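Local atomic coordinates of KLLA0E08119p (Kluyveromyces lactis, PDB entry 3VA7), a protein that is the urea carboxylase part of a larger enzyme and probably carboxylates urea to urea-1-carboxylate (allophanate) with hydrogencarbonate and ATP, shuttling the carboxyl group on biotin. Residues Ala529-Leu534 with Ser697-Val702; Ser606-Gly611 with Thr747-Ser752; Pro1001-His1006 with Leu1113-Glu1118. One frame throughout, in Å; residues are numbered along the deposited sequence.

Contact 1: residues Ala529-Leu534 with Ser697-Val702. With BTI (5-(hexahydro-2-oxo-1H-thieno[3,4-D]imidazol-6-yl)pentanal), chain B.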
# COMPACT_ATOMS: atom_id res chain seq x y z
N ALA A 529 15.36 -5.31 7.29
CA ALA A 529 15.43 -6.48 8.15
C ALA A 529 14.00 -6.85 8.50
O ALA A 529 13.09 -6.10 8.17
CB ALA A 529 16.21 -6.11 9.42
N LEU A 530 13.77 -7.98 9.17
CA LEU A 530 12.39 -8.30 9.60
C LEU A 530 12.15 -8.02 11.07
O LEU A 530 12.95 -8.38 11.93
CB LEU A 530 12.01 -9.75 9.30
CG LEU A 530 12.13 -10.28 7.85
CD1 LEU A 530 11.89 -11.79 7.80
CD2 LEU A 530 11.20 -9.49 6.87
N GLU A 531 11.06 -7.34 11.36
CA GLU A 531 10.58 -7.22 12.71
C GLU A 531 9.65 -8.37 12.94
O GLU A 531 8.62 -8.51 12.21
CB GLU A 531 9.81 -5.91 12.90
CG GLU A 531 9.11 -5.82 14.22
CD GLU A 531 8.71 -4.40 14.52
OE1 GLU A 531 7.49 -4.09 14.44
OE2 GLU A 531 9.60 -3.58 14.84
N ILE A 532 10.01 -9.19 13.94
CA ILE A 532 9.14 -10.26 14.44
C ILE A 532 8.42 -9.81 15.69
O ILE A 532 9.05 -9.36 16.62
CB ILE A 532 9.95 -11.54 14.73
CG1 ILE A 532 10.15 -12.29 13.42
CG2 ILE A 532 9.24 -12.50 15.70
CD1 ILE A 532 11.54 -12.36 12.95
N THR A 533 7.12 -9.99 15.71
CA THR A 533 6.33 -9.64 16.86
C THR A 533 5.63 -10.88 17.44
O THR A 533 4.84 -11.50 16.74
CB THR A 533 5.18 -8.65 16.46
OG1 THR A 533 5.67 -7.63 15.57
CG2 THR A 533 4.44 -8.09 17.72
N LEU A 534 5.84 -11.16 18.73
CA LEU A 534 5.19 -12.26 19.50
C LEU A 534 5.58 -13.72 19.12
O LEU A 534 5.90 -14.49 19.99
CB LEU A 534 3.70 -12.09 19.65
CG LEU A 534 3.30 -10.93 20.58
CD1 LEU A 534 1.75 -10.76 20.56
CD2 LEU A 534 3.82 -11.06 22.01
N SER A 697 -2.91 -2.76 22.30
CA SER A 697 -1.66 -2.06 22.05
C SER A 697 -1.10 -2.59 20.77
O SER A 697 -1.22 -3.76 20.52
CB SER A 697 -0.65 -2.30 23.16
OG SER A 697 -1.04 -1.67 24.36
N ASN A 698 -0.49 -1.74 19.94
CA ASN A 698 0.15 -2.21 18.70
C ASN A 698 1.06 -1.10 18.19
O ASN A 698 1.33 -0.14 18.93
CB ASN A 698 -0.81 -2.70 17.60
CG ASN A 698 -1.73 -1.61 17.08
OD1 ASN A 698 -1.81 -0.50 17.61
ND2 ASN A 698 -2.46 -1.93 16.03
N ARG A 699 1.52 -1.20 16.95
CA ARG A 699 2.43 -0.21 16.46
C ARG A 699 1.81 1.19 16.37
O ARG A 699 2.54 2.20 16.28
CB ARG A 699 3.04 -0.65 15.15
CG ARG A 699 3.97 -1.88 15.29
CD ARG A 699 4.30 -2.46 13.89
NE ARG A 699 4.71 -1.39 12.97
CZ ARG A 699 5.97 -0.97 12.76
NH1 ARG A 699 7.01 -1.58 13.35
NH2 ARG A 699 6.18 0.02 11.89
N PHE A 700 0.48 1.31 16.48
CA PHE A 700 -0.07 2.66 16.45
C PHE A 700 0.22 3.32 17.78
O PHE A 700 0.25 4.57 17.87
CB PHE A 700 -1.61 2.76 16.16
CG PHE A 700 -2.11 1.91 15.02
CD1 PHE A 700 -3.34 1.29 15.11
CD2 PHE A 700 -1.36 1.72 13.87
CE1 PHE A 700 -3.84 0.52 14.07
CE2 PHE A 700 -1.83 0.90 12.82
CZ PHE A 700 -3.07 0.31 12.94
N GLY A 701 0.41 2.50 18.82
CA GLY A 701 0.54 3.03 20.15
C GLY A 701 0.20 1.99 21.20
O GLY A 701 -0.51 1.04 20.94
N VAL A 702 0.72 2.19 22.40
CA VAL A 702 0.66 1.22 23.46
C VAL A 702 -0.21 1.79 24.53
O VAL A 702 0.12 2.76 25.15
CB VAL A 702 2.08 0.84 23.93
CG1 VAL A 702 2.06 0.09 25.26
CG2 VAL A 702 2.78 0.00 22.80
C11 BTI B . -4.08 2.78 19.74
O11 BTI B . -5.35 2.79 19.87
C10 BTI B . -3.20 4.05 19.53
C9 BTI B . -4.07 5.30 19.41
C8 BTI B . -3.34 6.63 19.52
C7 BTI B . -4.23 7.83 19.89
C2 BTI B . -5.49 7.98 19.08
S1 BTI B . -5.18 8.18 17.35
C6 BTI B . -6.70 9.00 17.03
C5 BTI B . -7.15 9.66 18.31
N3 BTI B . -6.74 11.03 18.11
C3 BTI B . -5.74 11.34 18.89
O3 BTI B . -5.20 12.54 18.94
N2 BTI B . -5.37 10.33 19.65
C4 BTI B . -6.29 9.21 19.49

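Contact 2: residues Ser606-Gly611 with Thr747-Ser752. With BTI (5-(hexahydro-2-oxo-1H-thieno[3,4-D]imidazol-6-yl)pentanal), chain B.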
# COMPACT_ATOMS: atom_id res chain seq x y z
N SER A 606 10.30 0.76 4.71
CA SER A 606 9.53 0.33 5.86
C SER A 606 8.09 0.10 5.51
O SER A 606 7.50 0.87 4.71
CB SER A 606 9.60 1.32 7.01
OG SER A 606 10.84 1.25 7.65
N THR A 607 7.52 -0.93 6.14
CA THR A 607 6.12 -1.26 6.01
C THR A 607 5.22 -0.43 6.93
O THR A 607 5.39 -0.45 8.15
CB THR A 607 5.87 -2.71 6.37
OG1 THR A 607 6.82 -3.57 5.69
CG2 THR A 607 4.46 -3.11 6.02
N PHE A 608 4.26 0.30 6.34
CA PHE A 608 3.17 0.90 7.12
C PHE A 608 1.88 0.19 6.78
O PHE A 608 1.23 0.53 5.80
CB PHE A 608 3.03 2.38 6.80
CG PHE A 608 1.96 3.08 7.60
CD1 PHE A 608 1.75 2.77 8.94
CD2 PHE A 608 1.17 4.05 7.02
CE1 PHE A 608 0.72 3.43 9.67
CE2 PHE A 608 0.17 4.71 7.75
CZ PHE A 608 -0.07 4.40 9.06
N ALA A 609 1.51 -0.82 7.58
CA ALA A 609 0.47 -1.79 7.18
C ALA A 609 -0.87 -1.09 7.04
O ALA A 609 -1.51 -1.14 6.00
CB ALA A 609 0.40 -2.92 8.16
N MET A 610 -1.23 -0.32 8.06
CA MET A 610 -2.43 0.53 7.98
C MET A 610 -2.64 1.21 6.63
O MET A 610 -3.78 1.27 6.16
CB MET A 610 -2.45 1.59 9.11
CG MET A 610 -3.86 2.05 9.52
SD MET A 610 -3.74 3.59 10.48
CE MET A 610 -4.20 4.52 9.07
N GLY A 611 -1.56 1.72 6.03
CA GLY A 611 -1.63 2.45 4.76
C GLY A 611 -1.26 1.61 3.53
O GLY A 611 -1.12 2.14 2.42
N THR A 747 3.62 5.52 19.18
CA THR A 747 4.83 4.86 18.73
C THR A 747 5.05 5.02 17.21
O THR A 747 4.38 5.82 16.58
CB THR A 747 4.74 3.38 19.11
OG1 THR A 747 3.48 2.83 18.57
CG2 THR A 747 4.86 3.21 20.69
N CYS A 748 5.96 4.27 16.61
CA CYS A 748 6.38 4.56 15.22
C CYS A 748 5.35 4.44 14.09
O CYS A 748 5.59 4.96 13.01
CB CYS A 748 7.65 3.79 14.86
SG CYS A 748 7.37 2.00 14.88
N ASP A 749 4.24 3.73 14.29
CA ASP A 749 3.12 3.78 13.31
C ASP A 749 2.02 4.72 13.77
O ASP A 749 0.86 4.54 13.39
CB ASP A 749 2.52 2.43 13.04
CG ASP A 749 3.33 1.62 12.06
OD1 ASP A 749 4.28 2.19 11.43
OD2 ASP A 749 3.02 0.39 11.96
N GLY A 750 2.38 5.71 14.57
CA GLY A 750 1.38 6.42 15.37
C GLY A 750 0.87 7.74 14.81
O GLY A 750 1.39 8.22 13.79
N PRO A 751 -0.18 8.30 15.44
CA PRO A 751 -0.77 9.53 14.93
C PRO A 751 0.12 10.79 15.23
O PRO A 751 0.90 10.83 16.17
CB PRO A 751 -2.08 9.63 15.73
CG PRO A 751 -1.69 9.08 17.09
CD PRO A 751 -0.73 7.92 16.75
N SER A 752 -0.17 11.83 14.50
CA SER A 752 0.68 12.98 14.36
C SER A 752 -0.15 14.19 14.79
O SER A 752 -0.03 14.61 15.96
CB SER A 752 1.17 12.98 12.91
OG SER A 752 0.61 14.01 12.16
C11 BTI B . -4.08 2.78 19.74
O11 BTI B . -5.35 2.79 19.87
C10 BTI B . -3.20 4.05 19.53
C9 BTI B . -4.07 5.30 19.41
C8 BTI B . -3.34 6.63 19.52
C7 BTI B . -4.23 7.83 19.89
C2 BTI B . -5.49 7.98 19.08
S1 BTI B . -5.18 8.18 17.35
C6 BTI B . -6.70 9.00 17.03
C5 BTI B . -7.15 9.66 18.31
N3 BTI B . -6.74 11.03 18.11
C3 BTI B . -5.74 11.34 18.89
O3 BTI B . -5.20 12.54 18.94
N2 BTI B . -5.37 10.33 19.65
C4 BTI B . -6.29 9.21 19.49
O HOH W 1 3.17 -1.18 9.88
O HOH W 2 0.18 -0.09 10.46

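Contact 3: residues Pro1001-His1006 with Leu1113-Glu1118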
# COMPACT_ATOMS: atom_id res chain seq x y z
N PRO A 1001 -15.09 25.26 10.17
CA PRO A 1001 -15.94 25.97 9.24
C PRO A 1001 -15.56 27.45 9.19
O PRO A 1001 -15.15 28.02 10.21
CB PRO A 1001 -17.35 25.75 9.82
CG PRO A 1001 -17.22 24.56 10.65
CD PRO A 1001 -15.86 24.61 11.24
N LEU A 1002 -15.64 28.06 8.01
CA LEU A 1002 -15.28 29.46 7.81
C LEU A 1002 -16.39 30.34 8.36
O LEU A 1002 -16.14 31.46 8.78
CB LEU A 1002 -14.99 29.77 6.33
CG LEU A 1002 -13.59 29.27 5.90
CD1 LEU A 1002 -13.40 29.23 4.40
CD2 LEU A 1002 -12.48 30.12 6.55
N ASP A 1003 -17.60 29.77 8.42
CA ASP A 1003 -18.74 30.42 9.05
C ASP A 1003 -18.78 30.10 10.54
O ASP A 1003 -18.92 28.95 10.91
CB ASP A 1003 -20.04 29.99 8.34
CG ASP A 1003 -21.25 30.87 8.71
OD1 ASP A 1003 -22.15 30.99 7.81
OD2 ASP A 1003 -21.33 31.43 9.85
N PRO A 1004 -18.63 31.12 11.41
CA PRO A 1004 -18.62 30.85 12.86
C PRO A 1004 -19.90 30.23 13.40
O PRO A 1004 -19.85 29.54 14.46
CB PRO A 1004 -18.37 32.24 13.47
CG PRO A 1004 -17.57 32.93 12.40
CD PRO A 1004 -18.31 32.53 11.15
N ARG A 1005 -21.01 30.46 12.71
CA ARG A 1005 -22.31 29.82 13.05
C ARG A 1005 -22.31 28.36 12.63
O ARG A 1005 -23.36 27.70 12.70
CB ARG A 1005 -23.49 30.55 12.33
CG ARG A 1005 -23.45 32.06 12.50
CD ARG A 1005 -24.29 32.83 11.49
NE ARG A 1005 -23.73 32.94 10.14
CZ ARG A 1005 -24.24 33.73 9.18
NH1 ARG A 1005 -25.32 34.49 9.44
NH2 ARG A 1005 -23.70 33.77 7.96
N HIS A 1006 -21.18 27.84 12.12
CA HIS A 1006 -21.18 26.44 11.73
C HIS A 1006 -20.39 25.65 12.71
O HIS A 1006 -20.10 24.48 12.50
CB HIS A 1006 -20.66 26.26 10.33
CG HIS A 1006 -21.68 26.56 9.30
ND1 HIS A 1006 -21.36 26.85 7.99
CD2 HIS A 1006 -23.03 26.62 9.38
CE1 HIS A 1006 -22.46 27.07 7.31
NE2 HIS A 1006 -23.49 26.94 8.13
N LEU A 1113 -12.86 39.18 6.27
CA LEU A 1113 -13.19 40.07 7.41
C LEU A 1113 -14.36 40.98 7.09
O LEU A 1113 -15.02 41.43 7.99
CB LEU A 1113 -12.01 40.96 7.81
CG LEU A 1113 -10.93 40.36 8.71
CD1 LEU A 1113 -9.86 41.44 8.84
CD2 LEU A 1113 -11.46 39.89 10.09
N ALA A 1114 -14.58 41.23 5.80
CA ALA A 1114 -15.68 42.06 5.32
C ALA A 1114 -16.97 41.23 5.34
O ALA A 1114 -18.07 41.75 5.62
CB ALA A 1114 -15.41 42.59 3.92
N TRP A 1115 -16.83 39.95 5.03
CA TRP A 1115 -17.94 39.04 5.15
C TRP A 1115 -18.38 38.89 6.61
O TRP A 1115 -19.57 38.83 6.88
CB TRP A 1115 -17.57 37.72 4.55
CG TRP A 1115 -18.67 36.78 4.54
CD1 TRP A 1115 -19.62 36.63 3.58
CD2 TRP A 1115 -18.93 35.80 5.53
NE1 TRP A 1115 -20.48 35.61 3.92
CE2 TRP A 1115 -20.08 35.09 5.12
CE3 TRP A 1115 -18.31 35.46 6.74
CZ2 TRP A 1115 -20.63 34.02 5.87
CZ3 TRP A 1115 -18.84 34.40 7.49
CH2 TRP A 1115 -20.00 33.69 7.05
N ILE A 1116 -17.43 38.88 7.55
CA ILE A 1116 -17.82 38.81 8.95
C ILE A 1116 -18.65 40.01 9.28
O ILE A 1116 -19.66 39.88 9.93
CB ILE A 1116 -16.62 38.61 9.96
CG1 ILE A 1116 -16.34 37.13 10.15
CG2 ILE A 1116 -16.94 39.13 11.33
CD1 ILE A 1116 -16.02 36.40 8.86
N ASN A 1117 -18.25 41.20 8.79
CA ASN A 1117 -19.06 42.40 9.04
C ASN A 1117 -20.52 42.34 8.57
O ASN A 1117 -21.41 42.45 9.40
CB ASN A 1117 -18.35 43.68 8.61
CG ASN A 1117 -17.70 44.36 9.78
OD1 ASN A 1117 -18.34 45.17 10.48
ND2 ASN A 1117 -16.44 44.01 10.05
N GLU A 1118 -20.76 42.14 7.27
CA GLU A 1118 -22.13 42.02 6.77
C GLU A 1118 -22.96 40.87 7.42
O GLU A 1118 -23.97 40.45 6.84
CB GLU A 1118 -22.16 41.78 5.24
CG GLU A 1118 -21.04 42.33 4.40
CD GLU A 1118 -20.95 41.66 3.00
OE1 GLU A 1118 -20.55 42.35 2.03
OE2 GLU A 1118 -21.27 40.45 2.86

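Contact 1: residues Ala529-Leu534 with Ser697-Val702
Arg699 and Glu531 join two parts of the carboxyltransferase region by a salt bridge. Glu531 lies on strand 529-533, between strands 488-490 and 587-592 of an antiparallel sheet. Arg699 is the second residue of a type I beta turn, Asn698 to Gly701, which links strands 691-698 and 701-705. From CB, the arginine runs to CG beside its own backbone N (chi1 -67°). The chain is extended at the next bond and then bends at chi3. CD passes 3.6 Å from OE1 of Glu531. NE turns to another acid and forms a salt bridge with Asp749. At the tip, NH1 of Arg699 donates to OE1 of Glu531 at 2.8 Å, with an N-H...O angle of 144°. The oxygen is met from above the carboxylate plane, and it sits near the edge of the guanidinium. The two flat groups are 55° apart. The grip on Glu531 is single-pronged, because NH1 alone bonds to it while NE goes to Asp749. NH1 also bonds to the carbonyl O of Gly507. The glutamate reaches over with an extended chain, and its OE2 accepts from the Tyr589 hydroxyl and the backbone N of Met509. Glu531 is buried and well supplied with donors, which would be consistent with a charged carboxylate. The turn itself borders the biotin group. Asn698 makes an Asx turn, with Phe700 N donating to its OD1 at 3.1 Å. Phe700 and Gly701 both line the pocket; Gly701 CA lies 3.9 Å from C10 of the biotin group.

Contact 2: residues Ser606-Gly611 with Thr747-Ser752
Phe608 carries CG anti to its backbone N (chi1 -178°), which swings the ring toward Asp749. Asp749 has CG beside its own backbone N (chi1 -80°), and its CB points toward the loop 606-611. Both loops belong to the carboxyltransferase region. Asp749 is the third residue of a type I beta turn, Thr747 to Gly750. The ring and carboxylate planes stand 63° apart, and the two side chains run antiparallel alongside each other. The direct touch is van der Waals: CD1 of Phe608 lies 3.6 Å from OD1 of Asp749, and CE1 comes close to the aspartate CB. The polar link across the loops runs through water. One water donates to Asp749 OD2 and to the carbonyl O of Thr607, and accepts from Ala609 N, which is 2.9 Å from the water O. A second water accepts from Met610 N at 2.8 Å and donates to Asp749 OD2 at 3.2 Å. OD2 is thus held by two waters and by Arg699, while OD1 takes a hydrogen bond from Ser506. Four partners fix this buried carboxylate from both oxygens. Beyond the turn the same loop reaches the biotin pocket, where Pro751 CG lies 3.6 Å from S1 of the biotin group.

Contact 3: residues Pro1001-His1006 with Leu1113-Glu1118
Trp1115 points its indole at the loop 1001-1006 and meets it with the six-membered ring. Its CG is anti to the backbone N (chi1 -176°), which directs the ring at the loop. It has by far the most surface buried here. Pro1004, next in order, offers its ring: CD of Pro1004 lies 4.1 Å from CZ3 of Trp1115, at the indole edge and near its plane. This is the apolar part of the contact. The carbonyl O of Leu1002 sits by the same CZ3, and Tyr1112 gives that oxygen a hydrogen bond. Asp1003 meets the adjacent CH2. Its CG is 3.5 Å from CH2 of Trp1115, again at the ring edge, and the carboxylate plane stands almost upright to the indole, at 86°. Both segments hang from one mixed sheet: the loop follows strand 997-1001, and helix 1109-1117 follows strand 1101-1108. The loop belongs to carboxyltransferase subdomains C and D, and helix 1109-1117 packs on it through Trp1115. The loop is braced by Asp1003 itself, which forms an Asx turn with the backbone N of Arg1005 as donor to OD2. Arg1005 then grips the same carboxylate side-on with two nitrogens. NE donates to OD2 of Asp1003 at 2.9 Å, in the guanidinium plane and on the syn lone pair, nearly straight at 169°. NH2 donates to OD1 of Asp1003 at 3.2 Å from a tilted direction. Bent at chi3, the arginine also brings NH2 to 3.7 Å from CZ2 of Trp1115, with the guanidinium steeply turned against the indole. NH1 bonds to the hydroxyl of Ser1122.

Overall arrangement
Contacts 1 and 2 are neighbours, with centres 10 Å apart. They lie in the same carboxyltransferase region, and their segments alternate along the chain. The turns at 697-702 and 747-752 lie at the same end of the antiparallel pair 701-705 and 742-746. Arg699 is the bridge that joins the contacts, between Glu531 of strand 529-533 and Asp749 of the loop 747-752, and both contacts also touch the biotin group. Contact 3 comes later in the chain and stands apart. Its centre is about 46 Å from that of contact 1 and about 37 Å from that of contact 2. It ties a loop to a helix on another sheet, far from the biotin.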